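Long-range contacts in alkaline serine protease (Pseudoalteromonas sp., PDB 1Y9Z), which probably hydrolyses peptide bonds in proteins as a subtilisin-like serine protease adapted to the cold, and carries calcium and sodium ions: residues Gly132-Leu143 against Tyr165-Val174; Ala397-Leu405 against Tyr416-Tyr427. All coordinates share one frame; numbering follows the deposited sequence.

Interaction 1: Gly132-Leu143 against Tyr165-Val174. With NA (sodium ion), chain E; NA (sodium ion), chain F.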
# COMPACT_ATOMS: atom_id res chain seq x y z
N GLY A 132 5.81 14.62 9.17
CA GLY A 132 7.01 15.18 9.75
C GLY A 132 6.88 15.10 11.26
O GLY A 132 5.78 14.92 11.78
N SER A 133 7.99 15.23 11.97
CA SER A 133 7.96 15.14 13.43
C SER A 133 7.52 16.42 14.13
O SER A 133 7.02 16.37 15.26
CB SER A 133 9.33 14.71 13.95
OG SER A 133 10.34 15.59 13.50
N GLY A 134 7.70 17.56 13.47
CA GLY A 134 7.33 18.83 14.09
C GLY A 134 5.87 19.22 14.00
O GLY A 134 5.14 18.77 13.11
N SER A 135 5.45 20.06 14.94
CA SER A 135 4.07 20.55 15.01
C SER A 135 4.08 22.03 15.39
O SER A 135 4.97 22.48 16.12
CB SER A 135 3.27 19.75 16.03
OG SER A 135 3.98 19.58 17.25
N THR A 136 3.12 22.79 14.87
CA THR A 136 3.03 24.22 15.19
C THR A 136 1.59 24.66 15.39
O THR A 136 0.66 24.01 14.91
CB THR A 136 3.64 25.11 14.08
OG1 THR A 136 2.72 25.19 12.98
CG2 THR A 136 4.96 24.54 13.59
N THR A 137 1.41 25.76 16.11
CA THR A 137 0.08 26.28 16.37
C THR A 137 -0.56 26.84 15.10
O THR A 137 -1.74 26.63 14.85
CB THR A 137 0.11 27.39 17.44
OG1 THR A 137 0.78 26.90 18.61
CG2 THR A 137 -1.31 27.80 17.82
N THR A 138 0.23 27.55 14.30
CA THR A 138 -0.28 28.12 13.07
C THR A 138 -0.82 27.03 12.15
O THR A 138 -1.87 27.18 11.54
CB THR A 138 0.80 28.92 12.32
OG1 THR A 138 1.30 29.96 13.17
CG2 THR A 138 0.23 29.54 11.06
N GLU A 139 -0.09 25.92 12.06
CA GLU A 139 -0.51 24.82 11.21
C GLU A 139 -1.73 24.13 11.81
O GLU A 139 -2.69 23.82 11.09
CB GLU A 139 0.65 23.83 11.04
CG GLU A 139 0.37 22.70 10.07
CD GLU A 139 1.63 21.92 9.75
OE1 GLU A 139 2.15 22.06 8.63
OE2 GLU A 139 2.11 21.18 10.64
N ARG A 140 -1.72 23.88 13.11
CA ARG A 140 -2.85 23.24 13.77
C ARG A 140 -4.12 24.05 13.51
O ARG A 140 -5.17 23.50 13.18
CB ARG A 140 -2.61 23.14 15.29
CG ARG A 140 -3.69 22.35 16.03
CD ARG A 140 -3.56 22.49 17.55
NE ARG A 140 -2.32 21.94 18.08
CZ ARG A 140 -2.02 20.64 18.13
NH1 ARG A 140 -2.89 19.74 17.68
NH2 ARG A 140 -0.87 20.24 18.64
N ASN A 141 -4.01 25.37 13.66
CA ASN A 141 -5.15 26.26 13.45
C ASN A 141 -5.62 26.30 12.00
O ASN A 141 -6.83 26.26 11.74
CB ASN A 141 -4.78 27.68 13.90
CG ASN A 141 -4.71 27.83 15.41
OD1 ASN A 141 -4.21 28.83 15.93
ND2 ASN A 141 -5.21 26.83 16.13
N ALA A 142 -4.68 26.37 11.07
CA ALA A 142 -5.03 26.42 9.65
C ALA A 142 -5.79 25.17 9.22
O ALA A 142 -6.79 25.26 8.50
CB ALA A 142 -3.78 26.58 8.81
N LEU A 143 -5.32 24.00 9.65
CA LEU A 143 -5.98 22.76 9.29
C LEU A 143 -7.33 22.61 9.98
O LEU A 143 -8.28 22.09 9.39
CB LEU A 143 -5.08 21.56 9.59
CG LEU A 143 -4.09 21.20 8.46
CD1 LEU A 143 -3.22 22.40 8.12
CD2 LEU A 143 -3.24 20.02 8.88
N TYR A 165 4.53 10.89 17.22
CA TYR A 165 3.45 11.55 16.50
C TYR A 165 3.99 12.10 15.19
O TYR A 165 4.98 12.82 15.17
CB TYR A 165 2.89 12.72 17.29
CG TYR A 165 2.11 12.35 18.53
CD1 TYR A 165 0.91 11.66 18.44
CD2 TYR A 165 2.57 12.73 19.79
CE1 TYR A 165 0.17 11.36 19.58
CE2 TYR A 165 1.84 12.43 20.93
CZ TYR A 165 0.65 11.75 20.82
OH TYR A 165 -0.07 11.46 21.95
N SER A 166 3.33 11.75 14.09
CA SER A 166 3.69 12.27 12.78
C SER A 166 2.60 13.30 12.46
O SER A 166 1.43 13.08 12.76
CB SER A 166 3.68 11.16 11.73
OG SER A 166 4.00 11.67 10.45
N TYR A 167 3.00 14.42 11.88
CA TYR A 167 2.05 15.47 11.52
C TYR A 167 2.07 15.62 10.01
O TYR A 167 3.11 15.45 9.38
CB TYR A 167 2.46 16.77 12.23
CG TYR A 167 2.38 16.64 13.74
CD1 TYR A 167 1.21 16.92 14.43
CD2 TYR A 167 3.48 16.16 14.48
CE1 TYR A 167 1.11 16.74 15.82
CE2 TYR A 167 3.39 15.97 15.86
CZ TYR A 167 2.21 16.26 16.52
OH TYR A 167 2.11 16.06 17.88
N PRO A 168 0.94 16.02 9.41
CA PRO A 168 -0.36 16.37 9.99
C PRO A 168 -1.27 15.30 10.60
O PRO A 168 -2.27 15.66 11.24
CB PRO A 168 -1.05 17.09 8.84
CG PRO A 168 -0.61 16.28 7.67
CD PRO A 168 0.88 16.10 7.93
N ALA A 169 -0.96 14.03 10.42
CA ALA A 169 -1.82 12.98 10.96
C ALA A 169 -2.21 13.15 12.43
O ALA A 169 -3.35 12.89 12.81
CB ALA A 169 -1.17 11.62 10.77
N SER A 170 -1.26 13.60 13.24
CA SER A 170 -1.51 13.73 14.68
C SER A 170 -2.25 14.96 15.19
O SER A 170 -2.37 15.15 16.40
CB SER A 170 -0.19 13.53 15.42
OG SER A 170 0.32 12.23 15.12
N TYR A 171 -2.74 15.80 14.28
CA TYR A 171 -3.54 16.97 14.68
C TYR A 171 -4.96 16.43 14.81
O TYR A 171 -5.33 15.48 14.12
CB TYR A 171 -3.52 18.05 13.59
CG TYR A 171 -2.22 18.82 13.48
CD1 TYR A 171 -1.57 18.95 12.25
CD2 TYR A 171 -1.65 19.45 14.59
CE1 TYR A 171 -0.40 19.68 12.12
CE2 TYR A 171 -0.47 20.19 14.47
CZ TYR A 171 0.14 20.30 13.24
OH TYR A 171 1.30 21.03 13.11
N ASP A 172 -5.77 17.03 15.68
CA ASP A 172 -7.14 16.56 15.87
C ASP A 172 -8.05 16.74 14.65
O ASP A 172 -9.08 16.07 14.54
CB ASP A 172 -7.78 17.26 17.07
CG ASP A 172 -7.18 16.80 18.39
OD1 ASP A 172 -7.08 15.58 18.60
OD2 ASP A 172 -6.81 17.67 19.21
N SER A 173 -7.67 17.62 13.74
CA SER A 173 -8.47 17.90 12.55
C SER A 173 -8.19 16.92 11.40
O SER A 173 -8.82 17.02 10.34
CB SER A 173 -8.18 19.31 12.06
OG SER A 173 -6.81 19.44 11.70
N VAL A 174 -7.27 15.99 11.63
CA VAL A 174 -6.88 15.04 10.60
C VAL A 174 -7.02 13.59 11.05
O VAL A 174 -6.73 13.27 12.20
CB VAL A 174 -5.39 15.28 10.20
CG1 VAL A 174 -4.99 14.36 9.06
CG2 VAL A 174 -5.18 16.74 9.83
NA NA E . -5.38 13.16 13.99
NA NA F . -6.47 11.07 14.18
O HOH W 1 6.99 14.03 16.62
O HOH W 2 -5.67 20.82 13.69
O HOH W 3 -5.29 19.31 17.30

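Interaction 2: Ala397-Leu405 against Tyr416-Tyr427. With CA (calcium ion), chain D.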
# COMPACT_ATOMS: atom_id res chain seq x y z
N ALA A 397 -18.82 8.63 10.66
CA ALA A 397 -19.41 7.44 10.05
C ALA A 397 -18.34 6.37 9.82
O ALA A 397 -18.57 5.19 10.07
CB ALA A 397 -20.08 7.81 8.74
N LEU A 398 -17.18 6.79 9.33
CA LEU A 398 -16.10 5.84 9.07
C LEU A 398 -15.63 5.18 10.37
O LEU A 398 -15.41 3.97 10.41
CB LEU A 398 -14.92 6.55 8.39
CG LEU A 398 -15.22 7.20 7.04
CD1 LEU A 398 -13.98 7.93 6.54
CD2 LEU A 398 -15.66 6.15 6.03
N ASN A 399 -15.49 5.97 11.42
CA ASN A 399 -15.05 5.46 12.71
C ASN A 399 -16.09 4.55 13.36
O ASN A 399 -15.76 3.51 13.92
CB ASN A 399 -14.73 6.62 13.65
CG ASN A 399 -13.50 7.39 13.23
OD1 ASN A 399 -13.31 8.55 13.61
ND2 ASN A 399 -12.64 6.75 12.44
N ALA A 400 -17.35 4.96 13.27
CA ALA A 400 -18.44 4.19 13.86
C ALA A 400 -18.67 2.85 13.20
O ALA A 400 -19.21 1.93 13.82
CB ALA A 400 -19.72 5.01 13.84
N THR A 401 -18.27 2.72 11.93
CA THR A 401 -18.50 1.47 11.20
C THR A 401 -17.25 0.66 10.89
O THR A 401 -17.34 -0.38 10.23
CB THR A 401 -19.24 1.74 9.88
OG1 THR A 401 -18.44 2.58 9.05
CG2 THR A 401 -20.57 2.42 10.16
N ALA A 402 -16.09 1.11 11.35
CA ALA A 402 -14.85 0.38 11.11
C ALA A 402 -14.91 -0.96 11.84
O ALA A 402 -15.53 -1.07 12.90
CB ALA A 402 -13.66 1.20 11.60
N ASP A 403 -14.27 -1.98 11.27
CA ASP A 403 -14.25 -3.30 11.90
C ASP A 403 -13.15 -3.36 12.95
O ASP A 403 -11.97 -3.30 12.64
CB ASP A 403 -14.02 -4.39 10.84
CG ASP A 403 -15.09 -4.39 9.76
OD1 ASP A 403 -16.29 -4.28 10.10
OD2 ASP A 403 -14.73 -4.51 8.57
N ASP A 404 -13.57 -3.48 14.21
CA ASP A 404 -12.64 -3.53 15.34
C ASP A 404 -11.57 -4.60 15.14
O ASP A 404 -11.88 -5.76 14.85
CB ASP A 404 -13.43 -3.81 16.63
CG ASP A 404 -12.62 -3.54 17.88
OD1 ASP A 404 -11.45 -3.12 17.77
OD2 ASP A 404 -13.17 -3.75 18.99
N LEU A 405 -10.31 -4.21 15.30
CA LEU A 405 -9.18 -5.12 15.15
C LEU A 405 -8.41 -5.20 16.46
O LEU A 405 -8.62 -4.40 17.36
CB LEU A 405 -8.23 -4.62 14.05
CG LEU A 405 -8.77 -4.39 12.64
CD1 LEU A 405 -7.62 -3.95 11.73
CD2 LEU A 405 -9.41 -5.66 12.11
N TYR A 416 -9.90 2.57 15.42
CA TYR A 416 -11.20 1.92 15.53
C TYR A 416 -11.26 0.64 14.71
O TYR A 416 -12.21 -0.13 14.83
CB TYR A 416 -12.31 2.88 15.10
CG TYR A 416 -12.55 3.99 16.10
CD1 TYR A 416 -13.04 3.70 17.37
CD2 TYR A 416 -12.26 5.31 15.79
CE1 TYR A 416 -13.23 4.71 18.31
CE2 TYR A 416 -12.45 6.33 16.72
CZ TYR A 416 -12.93 6.02 17.98
OH TYR A 416 -13.10 7.02 18.91
N GLY A 417 -10.24 0.40 13.90
CA GLY A 417 -10.21 -0.82 13.11
C GLY A 417 -10.11 -0.61 11.61
O GLY A 417 -9.76 0.47 11.14
N MET A 418 -10.44 -1.66 10.87
CA MET A 418 -10.39 -1.62 9.41
C MET A 418 -11.56 -0.86 8.82
O MET A 418 -12.72 -1.12 9.15
CB MET A 418 -10.38 -3.05 8.86
CG MET A 418 -10.13 -3.12 7.36
SD MET A 418 -8.46 -2.60 6.94
CE MET A 418 -7.96 -3.92 5.84
N ILE A 419 -11.27 0.09 7.94
CA ILE A 419 -12.31 0.88 7.30
C ILE A 419 -13.26 -0.06 6.54
O ILE A 419 -12.82 -1.05 5.95
CB ILE A 419 -11.70 1.93 6.34
CG1 ILE A 419 -12.79 2.88 5.84
CG2 ILE A 419 -10.98 1.24 5.19
CD1 ILE A 419 -12.26 4.14 5.20
N ASN A 420 -14.55 0.25 6.58
CA ASN A 420 -15.57 -0.57 5.93
C ASN A 420 -16.50 0.33 5.12
O ASN A 420 -17.41 0.95 5.67
CB ASN A 420 -16.37 -1.32 7.01
CG ASN A 420 -17.30 -2.36 6.42
OD1 ASN A 420 -17.97 -2.11 5.42
ND2 ASN A 420 -17.36 -3.52 7.06
N ALA A 421 -16.28 0.37 3.81
CA ALA A 421 -17.08 1.20 2.92
C ALA A 421 -18.57 0.89 2.95
O ALA A 421 -19.40 1.80 3.05
CB ALA A 421 -16.55 1.08 1.49
N VAL A 422 -18.92 -0.39 2.85
CA VAL A 422 -20.31 -0.81 2.85
C VAL A 422 -21.05 -0.37 4.11
O VAL A 422 -22.13 0.22 4.04
CB VAL A 422 -20.43 -2.34 2.71
CG1 VAL A 422 -21.90 -2.75 2.71
CG2 VAL A 422 -19.76 -2.79 1.42
N ALA A 423 -20.45 -0.65 5.27
CA ALA A 423 -21.06 -0.29 6.54
C ALA A 423 -21.16 1.22 6.72
O ALA A 423 -22.15 1.73 7.25
CB ALA A 423 -20.26 -0.90 7.69
N ALA A 424 -20.14 1.94 6.28
CA ALA A 424 -20.14 3.40 6.39
C ALA A 424 -21.27 3.99 5.56
O ALA A 424 -21.95 4.92 5.99
CB ALA A 424 -18.80 3.95 5.92
N LYS A 425 -21.48 3.44 4.37
CA LYS A 425 -22.54 3.91 3.49
C LYS A 425 -23.90 3.67 4.13
O LYS A 425 -24.75 4.56 4.16
CB LYS A 425 -22.48 3.19 2.14
CG LYS A 425 -23.70 3.45 1.25
CD LYS A 425 -23.70 2.55 0.03
CE LYS A 425 -24.98 2.71 -0.77
NZ LYS A 425 -26.19 2.36 0.01
N ALA A 426 -24.10 2.46 4.64
CA ALA A 426 -25.36 2.09 5.28
C ALA A 426 -25.66 3.02 6.45
O ALA A 426 -26.82 3.35 6.72
CB ALA A 426 -25.30 0.64 5.75
N TYR A 427 -24.61 3.42 7.15
CA TYR A 427 -24.72 4.31 8.30
C TYR A 427 -25.31 5.64 7.85
O TYR A 427 -26.31 6.11 8.40
CB TYR A 427 -23.32 4.54 8.89
CG TYR A 427 -23.28 5.32 10.19
CD1 TYR A 427 -23.49 4.69 11.41
CD2 TYR A 427 -22.96 6.68 10.20
CE1 TYR A 427 -23.38 5.39 12.61
CE2 TYR A 427 -22.86 7.39 11.39
CZ TYR A 427 -23.07 6.74 12.59
OH TYR A 427 -22.94 7.43 13.78
CA CA D . -9.33 -2.67 18.62
O HOH W 4 -15.74 2.38 8.14
O HOH W 5 -13.73 -3.70 6.25
O HOH W 6 -9.19 -1.52 16.50

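Interaction 1: Gly132-Leu143 against Tyr165-Val174
Leu-143 pushes one methyl, CD2, into an apolar corner of the 165-174 loop, where it meets Pro-168 CB at 3.7 Å and also touches Tyr-171 CD1 and Val-174 CG2. A branched leucine suits this corner, because a single methyl can reach three surfaces, and Pro-168, which follows a cis peptide bond, gives it a rigid wall. The ring of Tyr-171 is sandwiched. Arg-140 CA covers one face in a CH-pi contact, 4.1 Å from the ring centroid, while CD1 of Tyr-167 lies over the centre of the other. The Arg-140 chain bends at chi3 (-63°), which brings its guanidinium back to stand upright to the ring, with Tyr-171 CD2 over the guanidinium face. Ser-135 CB in turn sits over a face of Tyr-167 in a CH-pi contact, 3.5 Å from the ring centroid and almost on the normal.

Farther out, the phenol oxygen of Tyr-171 is gripped twice. Its OH donates to the anti lone pair of Glu-139 OE2 at 2.6 Å and accepts from Thr-136 N at 3.1 Å, a nearly straight bond (164°). These two bonds fix the phenol against the start of helix 137-148, where Thr-136 OG1 caps Glu-139 N. A tyrosine suits the place: its ring packs among the apolar groups while its hydroxyl reaches the polar edge. At the far edge Gly-132 and Tyr-167 form a single antiparallel hydrogen-bonded bridge, and a water links Arg-140 O to Ser-173 OG.

The loop's carbonyls at Ala-169, Tyr-171 and Val-174 bind a sodium ion completed by Gln-195, as in the weak cation site of subtilisins. The contact thus fastens the loop before strand 174-180 to helix 137-148; Leu-143 also packs on Ile-114 of helix 110-119 and Leu-153 of strand 152-156.

Interaction 2: Ala397-Leu405 against Tyr416-Tyr427
Thr-401 OG1, 3.3 Å from Ala-424 CA, donates to Ala-397 O at 2.8 Å and accepts from a water that also joins Leu-398 O to Asn-420 N. Threonine serves twice here, for its CG2 packs against Ala-423 O and Tyr-427 CB. Small alanines keep the helices close: the axes of helix segments 397-401 and 421-427 come within 8.4 Å, their directions 118° apart, and Ala-397 CB lies 3.4 Å from Tyr-427 CD2.

Asn-420 caps the second helix, its OD1 accepting from Ala-423 N. With CG swung opposite the backbone N (chi1 -171°), its ND2 reaches Asp-403 OD2 on the syn side at 3.2 Å, the carboxylate and amide planes 76° apart. An alanine here would remove both groups, and is likely to leave the Asp-403 carboxylate without this mate and the helix start without its cap.

Asp-403 and Met-418 pair as one antiparallel bridge. Beside it a side chain on Gly-417 would run into Asp-403 O. Next along, Asp-404 OD1 and Leu-405 O bind a calcium ion with Val-407, Gly-409 and Asp-411.

Beneath, Leu-398 and Ile-419 run side by side onto Ile-198 of strand 196-201 and onto helix 368-385, through Ala-379 and Val-378.

Interactions 1 and 2 do not touch: their centres are 24 Å apart and their nearest atoms about 8 Å. Two features bridge the gap. Arg-395, on the same helix as Ala-397, donates through NH2 to Asp-172 O, and Glu-197, which shares a sodium ion with Val-174, forms a backbone hydrogen bond with Tyr-416. Val-174 opens strand 174-180, and Leu-398 and Ile-419 pack on Ile-198 beside Glu-197 in strand 196-201, tying both contacts to the central sheet. Interaction 1 lies nearer the active site, the Ser-166 side chain being about 6 Å from the bound phenylmethanesulfonic acid. Interaction 2 meets that pocket indirectly, by packing on helix 368-385, which carries the pocket residues Thr-368 and Ser-369.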